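Local coordinates for protein RavO (Legionella pneumophila subsp. pneumophila, PDB 6DM4) that probably serves as an effector whose SH2 domain, the part described here, binds phosphotyrosine peptides such as one from human Shc1, at residues Y6-E11 against Y73-N78; A60-S65 against E114-A119; F82-N85 against K90-P93; T92-L97 against M102-Q107. One frame throughout, in Å; residues are numbered along the deposited sequence. Where two conformers were deposited one is given.

Contact 1: Y6-E11 against Y73-N78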
# COMPACT_ATOMS: atom_id res chain seq x y z
N TYR A 6 6.99 -3.16 -4.65
CA TYR A 6 6.30 -3.20 -3.37
C TYR A 6 6.75 -2.08 -2.45
O TYR A 6 5.96 -1.58 -1.65
CB TYR A 6 6.49 -4.56 -2.71
CG TYR A 6 6.03 -5.71 -3.58
CD1 TYR A 6 4.69 -5.88 -3.89
CD2 TYR A 6 6.95 -6.61 -4.11
CE1 TYR A 6 4.27 -6.93 -4.69
CE2 TYR A 6 6.54 -7.66 -4.91
CZ TYR A 6 5.20 -7.81 -5.20
OH TYR A 6 4.79 -8.85 -5.99
N LYS A 7 8.02 -1.66 -2.56
CA LYS A 7 8.47 -0.53 -1.75
C LYS A 7 7.84 0.77 -2.23
O LYS A 7 7.52 1.64 -1.41
CB LYS A 7 9.99 -0.45 -1.76
CG LYS A 7 10.69 -1.69 -1.23
CD LYS A 7 10.06 -2.17 0.07
CE LYS A 7 10.30 -1.22 1.23
NZ LYS A 7 9.42 -1.56 2.38
N VAL A 8 7.66 0.93 -3.55
CA VAL A 8 6.99 2.12 -4.06
C VAL A 8 5.52 2.11 -3.67
O VAL A 8 4.95 3.14 -3.29
CB VAL A 8 7.17 2.23 -5.59
CG1 VAL A 8 6.46 3.46 -6.12
CG2 VAL A 8 8.65 2.26 -5.95
N MET A 9 4.87 0.94 -3.75
CA MET A 9 3.48 0.83 -3.33
C MET A 9 3.33 1.12 -1.84
O MET A 9 2.38 1.78 -1.42
CB MET A 9 2.94 -0.56 -3.65
CG MET A 9 2.69 -0.79 -5.12
SD MET A 9 2.41 -2.54 -5.45
CE MET A 9 1.29 -2.96 -4.12
N GLU A 10 4.27 0.61 -1.03
CA GLU A 10 4.27 0.92 0.40
C GLU A 10 4.29 2.42 0.63
O GLU A 10 3.50 2.95 1.42
CB GLU A 10 5.47 0.25 1.08
CG GLU A 10 5.46 0.31 2.61
CD GLU A 10 6.83 0.07 3.22
OE1 GLU A 10 7.82 0.62 2.70
OE2 GLU A 10 6.94 -0.68 4.22
N GLU A 11 5.18 3.13 -0.07
CA GLU A 11 5.31 4.57 0.12
C GLU A 11 4.01 5.29 -0.21
O GLU A 11 3.63 6.24 0.47
CB GLU A 11 6.45 5.10 -0.75
CG GLU A 11 7.70 5.51 0.03
CD GLU A 11 8.83 5.97 -0.87
OE1 GLU A 11 9.43 5.13 -1.56
OE2 GLU A 11 9.12 7.19 -0.88
N TYR A 73 -1.20 7.60 -12.95
CA TYR A 73 0.19 7.19 -12.81
C TYR A 73 0.30 5.68 -12.87
O TYR A 73 -0.66 4.96 -12.57
CB TYR A 73 0.79 7.70 -11.48
CG TYR A 73 0.81 9.20 -11.38
CD1 TYR A 73 1.79 9.95 -12.02
CD2 TYR A 73 -0.16 9.87 -10.66
CE1 TYR A 73 1.80 11.33 -11.93
CE2 TYR A 73 -0.17 11.24 -10.57
CZ TYR A 73 0.81 11.97 -11.20
OH TYR A 73 0.80 13.34 -11.10
N GLY A 74 1.47 5.20 -13.25
CA GLY A 74 1.73 3.77 -13.31
C GLY A 74 3.08 3.44 -12.72
O GLY A 74 4.03 4.21 -12.82
N ILE A 75 3.15 2.27 -12.08
CA ILE A 75 4.38 1.73 -11.52
C ILE A 75 4.66 0.39 -12.20
O ILE A 75 3.80 -0.50 -12.18
CB ILE A 75 4.29 1.54 -10.00
CG1 ILE A 75 3.76 2.81 -9.32
CG2 ILE A 75 5.64 1.14 -9.42
CD1 ILE A 75 3.25 2.56 -7.90
N ASN A 76 5.84 0.24 -12.78
CA ASN A 76 6.15 -1.01 -13.46
C ASN A 76 6.75 -2.01 -12.47
O ASN A 76 6.96 -1.70 -11.29
CB ASN A 76 7.05 -0.76 -14.68
CG ASN A 76 8.49 -0.34 -14.33
OD1 ASN A 76 8.98 -0.53 -13.22
ND2 ASN A 76 9.17 0.21 -15.32
N LYS A 77 7.05 -3.22 -12.96
CA LYS A 77 7.48 -4.31 -12.09
C LYS A 77 8.78 -3.99 -11.36
O LYS A 77 9.01 -4.50 -10.25
CB LYS A 77 7.65 -5.60 -12.89
CG LYS A 77 6.42 -6.06 -13.65
CD LYS A 77 5.38 -6.67 -12.73
CE LYS A 77 3.98 -6.16 -13.05
NZ LYS A 77 2.93 -7.12 -12.62
N ASN A 78 9.64 -3.17 -11.95
CA ASN A 78 10.90 -2.80 -11.32
C ASN A 78 10.82 -1.47 -10.58
O ASN A 78 11.86 -0.88 -10.28
CB ASN A 78 12.03 -2.79 -12.36
CG ASN A 78 12.20 -4.13 -13.05
OD1 ASN A 78 12.48 -5.14 -12.40
ND2 ASN A 78 12.05 -4.15 -14.37
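This is a small, buried, wholly apolar contact between one face of the antiparallel sheet and the N-terminal helix that lies over it, and three residues carry it: Val8 and Met9 on helix 4-13 and Ile75 near the end of strand 67-76. The evidence for a light touch is quantitative. Only 116 Å² is buried from both sides together, and the nearest alpha carbons, those of Val8 and Ile75, stay 7.9 Å apart, so side chains alone bridge the gap. The Val8 and Ile75 side chains overlap while pointing opposite ways, with Val8 CG1 lying 3.8 Å from Ile75 CD1 and 4.1 Å from Ile75 CG2. The methyl of one branched residue thus fits beside two methyls of the other. Val8 presents CG1 because that branch stands opposite its own backbone N (chi1 180°), while the extended second torsion of Ile75 (chi2 162°) carries CD1 out to the helix. Met9 adds a looser touch through its chain rather than its sulfur, CG being 4.4 Å from Ile75 CD1. Ile5 and Ile12 of the same helix also pack on Ile75. Elsewhere on the helix, Lys7 NZ and Glu10 OE1 form a salt bridge of 2.7 Å. Glu10 also pairs with Arg23 of the second subunit, so this helix serves the dimer as well as the core. The sheet is the central one of the SH2 fold; helix 4-13 is probably an N-terminal addition to the two canonical flanking helices, packed beside the start of helix 101-119, where Val8 touches Val101.

Contact 2: A60-S65 against E114-A119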
# COMPACT_ATOMS: atom_id res chain seq x y z
N ALA A 60 -4.38 10.33 -9.26
CA ALA A 60 -4.55 11.49 -8.41
C ALA A 60 -5.80 12.25 -8.83
O ALA A 60 -6.18 12.22 -10.00
CB ALA A 60 -3.33 12.42 -8.49
N SER A 61 -6.44 12.90 -7.87
CA SER A 61 -7.59 13.75 -8.16
C SER A 61 -7.47 15.03 -7.34
O SER A 61 -6.99 15.01 -6.21
CB SER A 61 -8.92 13.05 -7.84
OG SER A 61 -9.15 11.98 -8.74
N PHE A 62 -7.90 16.14 -7.93
CA PHE A 62 -7.97 17.41 -7.21
C PHE A 62 -9.10 18.23 -7.80
O PHE A 62 -9.67 17.89 -8.83
CB PHE A 62 -6.64 18.17 -7.26
CG PHE A 62 -6.13 18.42 -8.65
CD1 PHE A 62 -6.54 19.52 -9.37
CD2 PHE A 62 -5.22 17.54 -9.24
CE1 PHE A 62 -6.07 19.76 -10.65
CE2 PHE A 62 -4.75 17.77 -10.52
CZ PHE A 62 -5.18 18.88 -11.22
N GLN A 63 -9.42 19.33 -7.12
CA GLN A 63 -10.54 20.17 -7.51
C GLN A 63 -10.05 21.59 -7.78
O GLN A 63 -9.28 22.15 -7.00
CB GLN A 63 -11.62 20.19 -6.42
CG GLN A 63 -12.88 20.93 -6.83
CD GLN A 63 -14.00 20.78 -5.81
OE1 GLN A 63 -15.13 20.48 -6.16
NE2 GLN A 63 -13.67 21.00 -4.54
N ALA A 64 -10.50 22.15 -8.90
CA ALA A 64 -10.38 23.56 -9.21
C ALA A 64 -11.78 24.14 -9.41
O ALA A 64 -12.79 23.45 -9.23
CB ALA A 64 -9.51 23.78 -10.45
N SER A 65 -11.85 25.42 -9.79
CA SER A 65 -13.14 26.08 -9.91
C SER A 65 -13.98 25.52 -11.05
O SER A 65 -15.20 25.72 -11.05
CB SER A 65 -12.96 27.59 -10.07
OG SER A 65 -12.22 27.89 -11.24
N GLU A 114 -1.61 23.89 -10.24
CA GLU A 114 -1.29 25.30 -10.38
C GLU A 114 -1.48 25.77 -11.82
O GLU A 114 -2.03 26.86 -12.05
CB GLU A 114 0.14 25.56 -9.91
CG GLU A 114 0.58 27.01 -10.00
CD GLU A 114 1.67 27.34 -8.99
OE1 GLU A 114 2.10 26.42 -8.26
OE2 GLU A 114 2.09 28.52 -8.93
N LEU A 115 -1.04 24.97 -12.79
CA LEU A 115 -1.23 25.33 -14.19
C LEU A 115 -2.71 25.46 -14.53
O LEU A 115 -3.12 26.39 -15.23
CB LEU A 115 -0.58 24.29 -15.10
CG LEU A 115 0.94 24.31 -15.28
CD1 LEU A 115 1.36 23.21 -16.24
CD2 LEU A 115 1.42 25.67 -15.77
N ILE A 116 -3.52 24.52 -14.04
CA ILE A 116 -4.96 24.56 -14.30
C ILE A 116 -5.57 25.83 -13.72
O ILE A 116 -6.32 26.55 -14.40
CB ILE A 116 -5.64 23.30 -13.72
CG1 ILE A 116 -5.12 22.04 -14.41
CG2 ILE A 116 -7.17 23.42 -13.83
CD1 ILE A 116 -5.60 21.87 -15.82
N GLU A 117 -5.26 26.13 -12.45
CA GLU A 117 -5.87 27.26 -11.77
C GLU A 117 -5.48 28.59 -12.41
O GLU A 117 -6.28 29.52 -12.46
CB GLU A 117 -5.47 27.26 -10.29
CG GLU A 117 -6.10 26.15 -9.47
CD GLU A 117 -5.76 26.28 -8.00
OE1 GLU A 117 -4.72 26.90 -7.68
OE2 GLU A 117 -6.53 25.76 -7.16
N LYS A 118 -4.23 28.69 -12.88
CA LYS A 118 -3.80 29.95 -13.49
C LYS A 118 -4.44 30.16 -14.86
O LYS A 118 -4.64 31.30 -15.28
CB LYS A 118 -2.28 29.99 -13.59
CG LYS A 118 -1.60 30.61 -12.38
CD LYS A 118 -0.24 29.99 -12.11
CE LYS A 118 0.37 30.52 -10.82
NZ LYS A 118 -0.47 30.21 -9.63
N ALA A 119 -4.77 29.07 -15.56
CA ALA A 119 -5.42 29.20 -16.86
C ALA A 119 -6.89 29.59 -16.72
O ALA A 119 -7.45 30.20 -17.64
CB ALA A 119 -5.30 27.89 -17.64
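The Phe62 ring offers helix 114-119 an edge: Ile116 CG1 lies near the ring plane, 4.5 Å from Phe62 CZ, and neither face of the ring takes an atom from that segment. Phe39, Ile71, Ile109 and Lys113 also pack on Phe62. Ile116 reaches the strand through both its branches. While CG1 borders the ring, CG2 packs 4.1 Å from Ala64 CB; it is placed there by a first torsion of -63°, which sets CG2 opposite the backbone N. Strand 60-64 and helix 114-119 run nearly parallel, with an 18° angle and a closest axis approach of 9.2 Å, the layering of the C-terminal helix on the central sheet expected of an SH2 domain. The two backbones draw nearest at Ala64 and Glu117, whose alpha carbons are 6.4 Å apart, and the small alanine side chain fits this closer spacing. Glu117 adds its aliphatic part in the conformer described, CG lying 4.3 Å from Ala64 CB, although a second conformer makes this touch less certain. In the same conformer its carboxylate forms a salt bridge with Lys113, whose NZ also bonds to Gln63 O on the strand.

Contact 3: F82-N85 against K90-P93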
# COMPACT_ATOMS: atom_id res chain seq x y z
N PHE A 82 5.62 6.42 -13.74
CA PHE A 82 5.27 7.00 -15.03
C PHE A 82 3.95 7.75 -14.91
O PHE A 82 3.05 7.32 -14.19
CB PHE A 82 5.12 5.93 -16.12
CG PHE A 82 6.32 5.05 -16.29
CD1 PHE A 82 6.52 3.96 -15.46
CD2 PHE A 82 7.24 5.30 -17.29
CE1 PHE A 82 7.63 3.14 -15.62
CE2 PHE A 82 8.36 4.49 -17.45
CZ PHE A 82 8.55 3.41 -16.62
N SER A 83 3.85 8.88 -15.61
CA SER A 83 2.56 9.51 -15.86
C SER A 83 1.99 8.92 -17.14
O SER A 83 2.74 8.60 -18.08
CB SER A 83 2.70 11.02 -15.99
OG SER A 83 3.36 11.37 -17.19
N ILE A 84 0.67 8.74 -17.18
CA ILE A 84 0.05 7.97 -18.25
C ILE A 84 -1.03 8.81 -18.92
O ILE A 84 -1.96 9.27 -18.25
CB ILE A 84 -0.51 6.64 -17.73
CG1 ILE A 84 0.66 5.72 -17.38
CG2 ILE A 84 -1.40 5.99 -18.79
CD1 ILE A 84 0.30 4.57 -16.50
N ASN A 85 -0.90 9.00 -20.23
CA ASN A 85 -1.95 9.64 -21.02
C ASN A 85 -3.13 8.68 -21.16
O ASN A 85 -3.01 7.63 -21.79
CB ASN A 85 -1.39 10.01 -22.39
CG ASN A 85 -2.33 10.89 -23.18
OD1 ASN A 85 -3.43 10.47 -23.54
ND2 ASN A 85 -1.91 12.11 -23.46
N LYS A 90 -0.02 6.00 -23.69
CA LYS A 90 1.42 6.18 -23.73
C LYS A 90 1.93 6.65 -22.37
O LYS A 90 1.27 7.43 -21.68
CB LYS A 90 1.82 7.18 -24.82
CG LYS A 90 1.59 6.68 -26.25
CD LYS A 90 1.89 7.77 -27.28
CE LYS A 90 0.73 8.74 -27.42
NZ LYS A 90 1.14 10.14 -27.13
N VAL A 91 3.10 6.16 -21.99
CA VAL A 91 3.66 6.42 -20.66
C VAL A 91 4.78 7.44 -20.78
O VAL A 91 5.41 7.61 -21.83
CB VAL A 91 4.16 5.13 -19.98
CG1 VAL A 91 3.03 4.13 -19.84
CG2 VAL A 91 5.32 4.52 -20.78
N THR A 92 5.02 8.15 -19.67
CA THR A 92 6.08 9.14 -19.59
C THR A 92 6.81 8.99 -18.26
O THR A 92 6.20 9.14 -17.19
CB THR A 92 5.53 10.56 -19.73
OG1 THR A 92 5.06 10.76 -21.07
CG2 THR A 92 6.61 11.59 -19.42
N PRO A 93 8.11 8.72 -18.28
CA PRO A 93 8.82 8.40 -17.04
C PRO A 93 8.95 9.60 -16.12
O PRO A 93 9.08 10.75 -16.56
CB PRO A 93 10.20 7.92 -17.53
CG PRO A 93 10.37 8.57 -18.86
CD PRO A 93 8.99 8.64 -19.46
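Ser83 and Thr92 form the hydrogen-bonded pair of this antiparallel hairpin. Ser83 N bonds to Thr92 O and Thr92 N to Ser83 O, both at 2.8 Å, and a third bond, from Asn85 N to Lys90 O at 3.0 Å, continues the pairing beyond the strand ends. At the Phe82 end of the pairing, Phe82 CA approaches Thr92 O at 3.2 Å in a CA-H...O contact. On the face shared by Phe82, Ile84, Val91 and Pro93, the non-hydrogen-bonded pairs pack closely. The Phe82 ring slants across Pro93, with CD2 3.5 Å from Pro93 CA. Ile84 and Val91 lie side by side, Ile84 CG1 being 3.8 Å from Val91 CG1. On the other face, Ser83 OG sits 3.4 Å from Thr92 CB, its chi1 of 71° tucking the hydroxyl between the backbone N and carbonyl carbon. Further out, Tyr55 meets the Phe82 ring edge-to-face, and Gly74 and Arg72 bond to the backbone of strand 81-84. Asn85 OD1 accepts a hydrogen bond from Ala87 N, closing an Asx turn, and another from Ser88 N. Asn85 and Lys90 both pack on the bound peptide; the Asn85-Lys90 bond therefore probably helps set the spacing of two residues that line the ligand.

Contact 4: T92-L97 against M102-Q107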
# COMPACT_ATOMS: atom_id res chain seq x y z
N THR A 92 5.02 8.15 -19.67
CA THR A 92 6.08 9.14 -19.59
C THR A 92 6.81 8.99 -18.26
O THR A 92 6.20 9.14 -17.19
CB THR A 92 5.53 10.56 -19.73
OG1 THR A 92 5.06 10.76 -21.07
CG2 THR A 92 6.61 11.59 -19.42
N PRO A 93 8.11 8.72 -18.28
CA PRO A 93 8.82 8.40 -17.04
C PRO A 93 8.95 9.60 -16.12
O PRO A 93 9.08 10.75 -16.56
CB PRO A 93 10.20 7.92 -17.53
CG PRO A 93 10.37 8.57 -18.86
CD PRO A 93 8.99 8.64 -19.46
N ILE A 94 8.91 9.31 -14.82
CA ILE A 94 9.05 10.30 -13.76
C ILE A 94 10.20 9.87 -12.87
O ILE A 94 10.16 8.77 -12.29
CB ILE A 94 7.76 10.44 -12.93
CG1 ILE A 94 6.64 11.09 -13.75
CG2 ILE A 94 8.02 11.24 -11.68
CD1 ILE A 94 5.32 11.16 -13.01
N ASP A 95 11.22 10.71 -12.76
CA ASP A 95 12.34 10.41 -11.87
C ASP A 95 12.00 10.83 -10.45
O ASP A 95 11.42 11.90 -10.23
CB ASP A 95 13.61 11.12 -12.33
CG ASP A 95 13.50 12.63 -12.22
OD1 ASP A 95 12.90 13.26 -13.11
OD2 ASP A 95 14.02 13.19 -11.22
N ILE A 96 12.36 9.99 -9.48
CA ILE A 96 11.98 10.22 -8.09
C ILE A 96 12.84 11.32 -7.50
O ILE A 96 14.08 11.25 -7.53
CB ILE A 96 12.08 8.93 -7.28
CG1 ILE A 96 11.16 7.85 -7.86
CG2 ILE A 96 11.75 9.19 -5.82
CD1 ILE A 96 9.75 8.32 -8.09
N LEU A 97 12.19 12.33 -6.92
CA LEU A 97 12.89 13.44 -6.29
C LEU A 97 13.58 12.97 -5.01
O LEU A 97 13.27 11.89 -4.49
CB LEU A 97 11.90 14.57 -5.99
CG LEU A 97 11.20 15.15 -7.22
CD1 LEU A 97 10.28 16.31 -6.85
CD2 LEU A 97 12.21 15.60 -8.23
N MET A 102 6.37 10.00 -2.58
CA MET A 102 5.27 10.91 -2.26
C MET A 102 5.68 12.36 -2.47
O MET A 102 4.89 13.18 -2.95
CB MET A 102 4.78 10.69 -0.83
CG MET A 102 3.68 9.64 -0.66
SD MET A 102 2.31 9.73 -1.84
CE MET A 102 1.85 11.46 -1.74
N ALA A 103 6.93 12.69 -2.12
CA ALA A 103 7.43 14.03 -2.41
C ALA A 103 7.42 14.31 -3.91
O ALA A 103 7.20 15.45 -4.32
CB ALA A 103 8.85 14.20 -1.86
N THR A 104 7.62 13.27 -4.73
CA THR A 104 7.61 13.44 -6.17
C THR A 104 6.19 13.65 -6.69
O THR A 104 5.92 14.62 -7.42
CB THR A 104 8.25 12.23 -6.85
OG1 THR A 104 9.59 12.07 -6.37
CG2 THR A 104 8.27 12.42 -8.36
N LEU A 105 5.28 12.74 -6.33
CA LEU A 105 3.89 12.86 -6.76
C LEU A 105 3.29 14.18 -6.32
O LEU A 105 2.56 14.83 -7.09
CB LEU A 105 3.09 11.68 -6.22
CG LEU A 105 3.32 10.35 -6.94
CD1 LEU A 105 2.71 9.20 -6.15
CD2 LEU A 105 2.75 10.41 -8.35
N THR A 106 3.59 14.61 -5.09
CA THR A 106 3.06 15.88 -4.60
C THR A 106 3.45 17.03 -5.52
O THR A 106 2.62 17.89 -5.85
CB THR A 106 3.54 16.13 -3.17
OG1 THR A 106 3.00 15.12 -2.31
CG2 THR A 106 3.06 17.49 -2.68
N GLN A 107 4.72 17.06 -5.94
CA GLN A 107 5.15 18.12 -6.85
C GLN A 107 4.48 18.01 -8.21
O GLN A 107 4.06 19.02 -8.78
CB GLN A 107 6.68 18.10 -7.00
CG GLN A 107 7.41 18.51 -5.74
CD GLN A 107 7.03 19.90 -5.29
OE1 GLN A 107 6.98 20.83 -6.10
NE2 GLN A 107 6.77 20.06 -4.00
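The connection from the last strand of the SH2 sheet into the long C-terminal helix is folded back on that helix, and Thr104, in its first turn, is the hub. Leu97 N donates to Thr104 OG1 at 2.7 Å with an N-H...O angle of 159°, bonding the irregular segment to a helix side chain. The same hydroxyl gives its proton to Gly100 O, so two hydrogen bonds grip it, one accepted and one donated. The torsion of Thr104 (chi1 -58°) divides its branches: OG1 lies beside the backbone N, where it reaches Leu97, and CG2 stands opposite that N, where it overlaps Ile94. There the two CG2 methyls, of Ile94 and Thr104, are 3.5 Å apart, a close touch, and Asp95 O lies 3.7 Å from Thr104 CG2. Ile96 runs nearly perpendicular to Thr104, its CG2 3.6 Å from Thr104 OG1. Leu97 extends along the helix surface, CD1 packing 3.8 Å from Gln107 CG, while the Gln107 amide oxygen is taken by Gln111. Ile94 is fixed in the sheet by backbone bonding to Leu81. With both its bonds made, the Thr104 hydroxyl probably has a fixed rotation, and the Thr104 methyl lies against Ile94, so one side chain serves both the polar and the apolar part of the contact.

Overall arrangement
Contact 1 is the buried one, contacts 2 and 3 are partly buried, and contact 4 lies at the surface. All four reach the same antiparallel sheet. Contacts 2 and 4 use opposite ends of helix 101-119, with centres 18 Å apart, whereas contacts 3 and 4 share Thr92 and Pro93 on strand 91-94. Contacts 1 and 3 meet on neighbouring strands, where Gly74 N probably bonds to Phe82 O at 2.8 Å. Chemistry follows place: across the helix-sheet interfaces of contacts 1 and 2 aliphatic and aromatic carbons meet, the hairpin of contact 3 joins backbone bonds to apolar packing on one face, and contact 4 combines methyl packing with a single side-chain hydroxyl bond.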